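Local coordinates for PixA inclusion body protein (Burkholderia cenocepacia, PDB 4LZK) that is of unknown function but belongs to the PixA family of inclusion body proteins, and forms an assembly of six copies of a beta-rich chain, at residues A60-S64 against K75-D80; G79-M85 against Q144-A150. One frame throughout, in Å; residues are numbered along the deposited sequence.

Contact 1: residues A60-S64 against K75-D80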
ATOM      1  N   ALA C  60     -10.003  15.028   2.257  1.00 29.66           N
ATOM      2  CA  ALA C  60     -10.334  16.409   1.912  1.00 27.40           C
ATOM      3  C   ALA C  60      -9.566  16.805   0.643  1.00 27.04           C
ATOM      4  O   ALA C  60      -8.533  16.218   0.365  1.00 23.24           O
ATOM      5  CB  ALA C  60      -9.999  17.342   3.059  1.00 27.22           C
ATOM      6  N   PRO C  61     -10.027  17.825  -0.106  1.00 27.00           N
ATOM      7  CA  PRO C  61      -9.270  18.136  -1.344  1.00 25.34           C
ATOM      8  C   PRO C  61      -7.867  18.649  -1.045  1.00 23.59           C
ATOM      9  O   PRO C  61      -7.707  19.518  -0.216  1.00 21.85           O
ATOM     10  CB  PRO C  61     -10.138  19.194  -2.044  1.00 29.42           C
ATOM     11  CG  PRO C  61     -11.510  18.969  -1.468  1.00 30.69           C
ATOM     12  CD  PRO C  61     -11.285  18.587  -0.024  1.00 30.41           C
ATOM     13  N   GLY C  62      -6.854  18.041  -1.639  1.00 19.94           N
ATOM     14  CA  GLY C  62      -5.488  18.452  -1.469  1.00 19.55           C
ATOM     15  C   GLY C  62      -4.849  17.853  -0.213  1.00 19.73           C
ATOM     16  O   GLY C  62      -3.746  18.219   0.169  1.00 18.99           O
ATOM     17  N   VAL C  63      -5.547  16.927   0.434  1.00 19.47           N
ATOM     18  CA  VAL C  63      -5.030  16.261   1.574  1.00 16.96           C
ATOM     19  C   VAL C  63      -4.747  14.785   1.185  1.00 18.31           C
ATOM     20  O   VAL C  63      -5.576  14.170   0.600  1.00 16.98           O
ATOM     21  CB  VAL C  63      -6.073  16.321   2.695  1.00 17.59           C
ATOM     22  CG1 VAL C  63      -5.614  15.507   3.865  1.00 18.57           C
ATOM     23  CG2 VAL C  63      -6.306  17.758   3.088  1.00 20.29           C
ATOM     24  N   SER C  64      -3.581  14.242   1.487  1.00 18.47           N
ATOM     25  CA  SER C  64      -3.320  12.786   1.245  1.00 17.91           C
ATOM     26  C   SER C  64      -2.490  12.280   2.390  1.00 16.95           C
ATOM     27  O   SER C  64      -1.920  13.053   3.143  1.00 15.36           O
ATOM     28  CB  SER C  64      -2.571  12.567  -0.062  1.00 20.18           C
ATOM     29  OG  SER C  64      -1.246  13.152  -0.034  1.00 21.08           O
ATOM     30  N   LYS C  75       0.001  15.046   3.877  1.00 15.60           N
ATOM     31  CA  LYS C  75       0.285  16.204   3.013  1.00 19.78           C
ATOM     32  C   LYS C  75      -0.941  17.002   2.928  1.00 18.46           C
ATOM     33  O   LYS C  75      -1.968  16.488   2.555  1.00 21.62           O
ATOM     34  CB  LYS C  75       0.698  15.784   1.628  1.00 24.18           C
ATOM     35  CG  LYS C  75       2.053  15.154   1.610  1.00 27.64           C
ATOM     36  CD  LYS C  75       2.179  14.280   0.427  1.00 35.93           C
ATOM     37  CE  LYS C  75       3.608  14.111  -0.025  1.00 41.25           C
ATOM     38  NZ  LYS C  75       3.908  15.201  -1.014  1.00 46.53           N
ATOM     39  N   LEU C  76      -0.871  18.277   3.257  1.00 16.40           N
ATOM     40  CA  LEU C  76      -2.076  19.069   3.223  1.00 16.88           C
ATOM     41  C   LEU C  76      -1.805  20.544   2.760  1.00 16.59           C
ATOM     42  O   LEU C  76      -0.718  20.849   2.323  1.00 15.88           O
ATOM     43  CB  LEU C  76      -2.786  18.979   4.570  1.00 17.68           C
ATOM     44  CG  LEU C  76      -2.335  19.845   5.768  1.00 21.61           C
ATOM     45  CD1 LEU C  76      -2.843  19.285   7.116  1.00 24.42           C
ATOM     46  CD2 LEU C  76      -0.893  20.107   5.882  1.00 23.42           C
ATOM     47  N   ASN C  77      -2.810  21.380   2.808  1.00 18.82           N
ATOM     48  CA  ASN C  77      -2.699  22.781   2.373  1.00 18.41           C
ATOM     49  C   ASN C  77      -2.392  23.727   3.534  1.00 19.02           C
ATOM     50  O   ASN C  77      -3.007  23.599   4.597  1.00 13.27           O
ATOM     51  CB  ASN C  77      -3.967  23.244   1.636  1.00 20.78           C
ATOM     52  CG  ASN C  77      -4.493  22.213   0.659  1.00 22.64           C
ATOM     53  OD1 ASN C  77      -4.097  22.223  -0.523  1.00 25.22           O
ATOM     54  ND2 ASN C  77      -5.412  21.291   1.153  1.00 22.45           N
ATOM     55  N   VAL C  78      -1.436  24.655   3.359  1.00 16.20           N
ATOM     56  CA  VAL C  78      -1.370  25.757   4.304  1.00 17.42           C
ATOM     57  C   VAL C  78      -2.778  26.336   4.531  1.00 15.35           C
ATOM     58  O   VAL C  78      -3.506  26.632   3.580  1.00 15.77           O
ATOM     59  CB  VAL C  78      -0.419  26.855   3.793  1.00 18.07           C
ATOM     60  CG1 VAL C  78      -0.495  28.103   4.663  1.00 18.79           C
ATOM     61  CG2 VAL C  78       0.945  26.313   3.687  1.00 16.54           C
ATOM     62  N   GLY C  79      -3.161  26.567   5.755  1.00 13.84           N
ATOM     63  CA  GLY C  79      -4.516  26.944   6.062  1.00 13.49           C
ATOM     64  C   GLY C  79      -5.370  25.862   6.718  1.00 13.98           C
ATOM     65  O   GLY C  79      -6.261  26.176   7.475  1.00 12.05           O
ATOM     66  N   ASP C  80      -5.113  24.587   6.402  1.00 14.75           N
ATOM     67  CA  ASP C  80      -5.906  23.480   6.891  1.00 14.62           C
ATOM     68  C   ASP C  80      -5.693  23.348   8.387  1.00 17.02           C
ATOM     69  O   ASP C  80      -4.552  23.426   8.882  1.00 16.12           O
ATOM     70  CB  ASP C  80      -5.529  22.177   6.182  1.00 14.83           C
ATOM     71  CG  ASP C  80      -5.963  22.173   4.655  1.00 18.02           C
ATOM     72  OD1 ASP C  80      -6.659  23.174   4.235  1.00 20.15           O
ATOM     73  OD2 ASP C  80      -5.567  21.222   3.901  1.00 17.33           O
TER
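P61 hands its carbonyl O to the side-chain amide of N77: ND2 donates over 3.2 Å onto a lone pair in the carbonyl plane, at a moderately bent 146° at the hydrogen. P61 and G62 are the two central residues of a type II turn from A60 to V63; G62 takes the third position, where positive phi favours glycine. At G62 the carbonyl O faces CA of L76 in a CH...O contact. CA of V63 makes another with the carbonyl O of K75, 3.2 Å away. Its CG2 branch, set anti to the carbonyl carbon, reaches CB of L76 at 4.0 Å and lies against D80 OD2, while I20 of strand 19-26 packs on the same side chains. S64 closes the segment as one antiparallel hydrogen-bonded bridge with K75, its N and O both paired with the K75 backbone. The S64 OG lies alongside CB and CD of K75, but its hydrogen bond goes to Q183 of the second subunit. D80 OD2 grips N77 twice, taking ND2 on its syn lone pair at 2.8 Å and the backbone N from above the carboxylate plane. These bonds, with that of N77 OD1 to S106 of the second subunit, fix the amide's rotation and point ND2 at P61. D80 OD1 takes the backbone N of Q18, and three N-H donors would probably favour the ionised carboxylate.

Contact 2: residues G79-M85 against Q144-A150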
ATOM      1  N   GLY C  79      -3.161  26.567   5.755  1.00 13.84           N
ATOM      2  CA  GLY C  79      -4.516  26.944   6.062  1.00 13.49           C
ATOM      3  C   GLY C  79      -5.370  25.862   6.718  1.00 13.98           C
ATOM      4  O   GLY C  79      -6.261  26.176   7.475  1.00 12.05           O
ATOM      5  N   ASP C  80      -5.113  24.587   6.402  1.00 14.75           N
ATOM      6  CA  ASP C  80      -5.906  23.480   6.891  1.00 14.62           C
ATOM      7  C   ASP C  80      -5.693  23.348   8.387  1.00 17.02           C
ATOM      8  O   ASP C  80      -4.552  23.426   8.882  1.00 16.12           O
ATOM      9  CB  ASP C  80      -5.529  22.177   6.182  1.00 14.83           C
ATOM     10  CG  ASP C  80      -5.963  22.173   4.655  1.00 18.02           C
ATOM     11  OD1 ASP C  80      -6.659  23.174   4.235  1.00 20.15           O
ATOM     12  OD2 ASP C  80      -5.567  21.222   3.901  1.00 17.33           O
ATOM     13  N   LYS C  81      -6.809  23.149   9.088  1.00 18.17           N
ATOM     14  CA  LYS C  81      -6.818  22.833  10.481  1.00 18.76           C
ATOM     15  C   LYS C  81      -6.668  21.317  10.705  1.00 15.32           C
ATOM     16  O   LYS C  81      -7.106  20.527   9.879  1.00 13.92           O
ATOM     17  CB  LYS C  81      -8.150  23.282  11.086  1.00 23.22           C
ATOM     18  CG  LYS C  81      -8.447  24.732  10.684  1.00 34.03           C
ATOM     19  CD  LYS C  81      -9.463  25.456  11.579  1.00 40.03           C
ATOM     20  CE  LYS C  81     -10.902  25.460  11.012  1.00 45.64           C
ATOM     21  NZ  LYS C  81     -11.902  25.721  12.102  1.00 48.66           N
ATOM     22  N   VAL C  82      -6.052  20.919  11.810  1.00 14.73           N
ATOM     23  CA  VAL C  82      -5.940  19.463  12.108  1.00 15.24           C
ATOM     24  C   VAL C  82      -6.371  19.242  13.548  1.00 13.33           C
ATOM     25  O   VAL C  82      -6.361  20.208  14.339  1.00 11.96           O
ATOM     26  CB  VAL C  82      -4.572  18.875  11.870  1.00 15.94           C
ATOM     27  CG1 VAL C  82      -4.185  18.943  10.405  1.00 17.11           C
ATOM     28  CG2 VAL C  82      -3.518  19.557  12.755  1.00 18.32           C
ATOM     29  N   SER C  83      -6.912  18.079  13.834  1.00 12.57           N
ATOM     30  CA  SER C  83      -7.356  17.780  15.184  1.00 13.41           C
ATOM     31  C   SER C  83      -6.977  16.336  15.397  1.00 13.95           C
ATOM     32  O   SER C  83      -7.430  15.463  14.640  1.00 12.18           O
ATOM     33  CB  SER C  83      -8.860  17.979  15.340  1.00 15.11           C
ATOM     34  OG  SER C  83      -9.261  17.592  16.696  1.00 15.65           O
ATOM     35  N   LEU C  84      -6.126  16.098  16.408  1.00 12.87           N
ATOM     36  CA  LEU C  84      -5.474  14.826  16.640  1.00 12.43           C
ATOM     37  C   LEU C  84      -6.012  14.222  17.937  1.00 11.63           C
ATOM     38  O   LEU C  84      -6.062  14.913  18.968  1.00 12.19           O
ATOM     39  CB  LEU C  84      -3.955  14.958  16.724  1.00 13.06           C
ATOM     40  CG  LEU C  84      -3.182  13.736  17.176  1.00 15.57           C
ATOM     41  CD1 LEU C  84      -3.236  12.651  16.050  1.00 16.79           C
ATOM     42  CD2 LEU C  84      -1.751  14.053  17.519  1.00 16.81           C
HETATM   43  N   MSE C  85      -6.382  12.961  17.856  1.00 10.84           N
HETATM   44  CA  MSE C  85      -6.790  12.150  19.021  1.00 12.39           C
HETATM   45  C   MSE C  85      -6.116  10.835  18.988  1.00 12.38           C
HETATM   46  O   MSE C  85      -5.649  10.407  17.937  1.00 12.66           O
HETATM   47  CB  MSE C  85      -8.325  11.951  19.047  1.00 12.83           C
HETATM   48  CG  MSE C  85      -9.059  13.238  18.936  1.00 15.73           C
HETATM   49 SE   MSE C  85     -11.033  13.077  19.091  0.66 18.82          SE
HETATM   50  CE  MSE C  85     -11.079  12.489  20.948  1.00 15.51           C
ATOM     51  N   GLN C 144     -10.134  14.400  24.929  1.00 20.52           N
ATOM     52  CA  GLN C 144      -9.292  15.493  24.631  1.00 18.99           C
ATOM     53  C   GLN C 144      -8.808  15.388  23.217  1.00 15.67           C
ATOM     54  O   GLN C 144      -8.474  14.304  22.794  1.00 15.64           O
ATOM     55  CB  GLN C 144      -8.080  15.391  25.505  1.00 23.67           C
ATOM     56  CG  GLN C 144      -7.402  16.631  25.801  1.00 29.57           C
ATOM     57  CD  GLN C 144      -6.904  16.595  27.211  1.00 33.42           C
ATOM     58  OE1 GLN C 144      -6.739  15.528  27.769  1.00 33.51           O
ATOM     59  NE2 GLN C 144      -6.688  17.753  27.794  1.00 32.62           N
ATOM     60  N   ALA C 145      -8.767  16.479  22.488  1.00 14.11           N
ATOM     61  CA  ALA C 145      -8.189  16.485  21.127  1.00 13.53           C
ATOM     62  C   ALA C 145      -7.111  17.555  21.116  1.00 15.03           C
ATOM     63  O   ALA C 145      -7.112  18.440  21.983  1.00 14.99           O
ATOM     64  CB  ALA C 145      -9.287  16.800  20.125  1.00 15.02           C
ATOM     65  N   PHE C 146      -6.172  17.494  20.192  1.00 14.54           N
ATOM     66  CA  PHE C 146      -5.039  18.414  20.126  1.00 14.18           C
ATOM     67  C   PHE C 146      -5.160  19.119  18.786  1.00 14.40           C
ATOM     68  O   PHE C 146      -5.114  18.458  17.735  1.00 12.65           O
ATOM     69  CB  PHE C 146      -3.771  17.624  20.315  1.00 14.00           C
ATOM     70  CG  PHE C 146      -3.586  17.155  21.759  1.00 14.41           C
ATOM     71  CD1 PHE C 146      -4.251  15.996  22.201  1.00 14.45           C
ATOM     72  CD2 PHE C 146      -2.823  17.831  22.637  1.00 17.90           C
ATOM     73  CE1 PHE C 146      -4.138  15.577  23.526  1.00 17.63           C
ATOM     74  CE2 PHE C 146      -2.666  17.393  23.970  1.00 16.31           C
ATOM     75  CZ  PHE C 146      -3.369  16.260  24.400  1.00 17.05           C
ATOM     76  N   GLU C 147      -5.475  20.398  18.782  1.00 14.41           N
ATOM     77  CA  GLU C 147      -5.805  21.082  17.517  1.00 16.03           C
ATOM     78  C   GLU C 147      -4.630  21.972  17.061  1.00 12.39           C
ATOM     79  O   GLU C 147      -3.945  22.606  17.887  1.00 14.02           O
ATOM     80  CB  GLU C 147      -7.033  21.948  17.686  1.00 18.66           C
ATOM     81  CG  GLU C 147      -8.299  21.158  18.054  1.00 23.39           C
ATOM     82  CD  GLU C 147      -9.568  22.061  18.223  1.00 26.89           C
ATOM     83  OE1 GLU C 147      -9.474  23.301  18.346  1.00 28.75           O
ATOM     84  OE2 GLU C 147     -10.690  21.514  18.278  1.00 31.34           O
ATOM     85  N   SER C 148      -4.424  22.076  15.780  1.00 13.96           N
ATOM     86  CA  SER C 148      -3.507  23.046  15.239  1.00 13.81           C
ATOM     87  C   SER C 148      -3.959  23.481  13.860  1.00 12.31           C
ATOM     88  O   SER C 148      -5.039  23.170  13.423  1.00 10.95           O
ATOM     89  CB  SER C 148      -2.121  22.429  15.223  1.00 15.03           C
ATOM     90  OG  SER C 148      -1.135  23.349  14.759  1.00 15.12           O
ATOM     91  N   VAL C 149      -3.094  24.222  13.146  1.00 12.76           N
ATOM     92  CA  VAL C 149      -3.386  24.650  11.801  1.00 13.40           C
ATOM     93  C   VAL C 149      -2.022  24.638  11.079  1.00 14.22           C
ATOM     94  O   VAL C 149      -0.983  24.880  11.700  1.00 13.66           O
ATOM     95  CB  VAL C 149      -4.056  26.071  11.769  1.00 14.65           C
ATOM     96  CG1 VAL C 149      -3.072  27.183  12.207  1.00 13.26           C
ATOM     97  CG2 VAL C 149      -4.619  26.387  10.386  1.00 16.53           C
ATOM     98  N   ALA C 150      -2.027  24.293   9.809  1.00 14.19           N
ATOM     99  CA  ALA C 150      -0.820  24.417   9.000  1.00 15.79           C
ATOM    100  C   ALA C 150      -0.617  25.894   8.677  1.00 15.00           C
ATOM    101  O   ALA C 150      -1.527  26.508   8.123  1.00 16.35           O
ATOM    102  CB  ALA C 150      -0.950  23.614   7.702  1.00 14.54           C
TER
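The F146 ring is the one aromatic group here, and across the contact it meets L84 only at its edge, where the L84 carbonyl O lies near the ring plane, 3.9 Å from CD1. I99 of strand 96-105 and A116 of strand 115-120 also pack on the F146 side chain. The two segments are neighbouring antiparallel strands of a five-stranded mixed sheet, their axes running at 155° to each other. V82 with S148 and L84 with F146 are hydrogen-bonded pairs, each joined by two backbone bonds, while K81 with V149 and S83 with E147 are non-hydrogen-bonded pairs. Beyond the regular strand, the pairing carries on through G79 and D80, whose N and O bond the O and N of A150.

V82, L84, F146 and S148 share one face. There CG2 of V82 leans on CB of S148 at 4.0 Å, and the S148 hydroxyl turns away to the backbone O of A112, with F111 packing against both side chains. The other face carries K81, S83, E147 and V149. With its hydroxyl anti to the backbone N (chi1 177°), S83 sets OG 3.5 Å from CB of A145 and beside CG of E147. Next along, CG of M85, a selenomethionine, rests on that same A145 methyl at 3.8 Å, and its CE bends back toward the carbonyl O of Q144. At the opposite end, V149 pushes its CG2 methyl against two carbonyls at once, 3.3 Å from both G79 O and D80 O.

How the contacts relate
The two contacts share the G79-D80 corner, where the chain leaves strand 72-76 and enters strand 81-88, but D80 alone works in both: through its carboxylate in contact 1, its backbone carbonyl in contact 2. Contact 1 is small and mostly buried, lies about 17 Å (centre to centre) from the middle of the chain, and joins one backbone bridge to one side-chain amide bond, the amide being held by a carboxylate of its own segment. Contact 2 is larger and nearer the middle, at about 10 Å; regular backbone pairing carries it, with one face mainly buried and the other partly to fully exposed. They meet directly where CD1 of L76 packs on CG1 of V82, 3.6 Å apart.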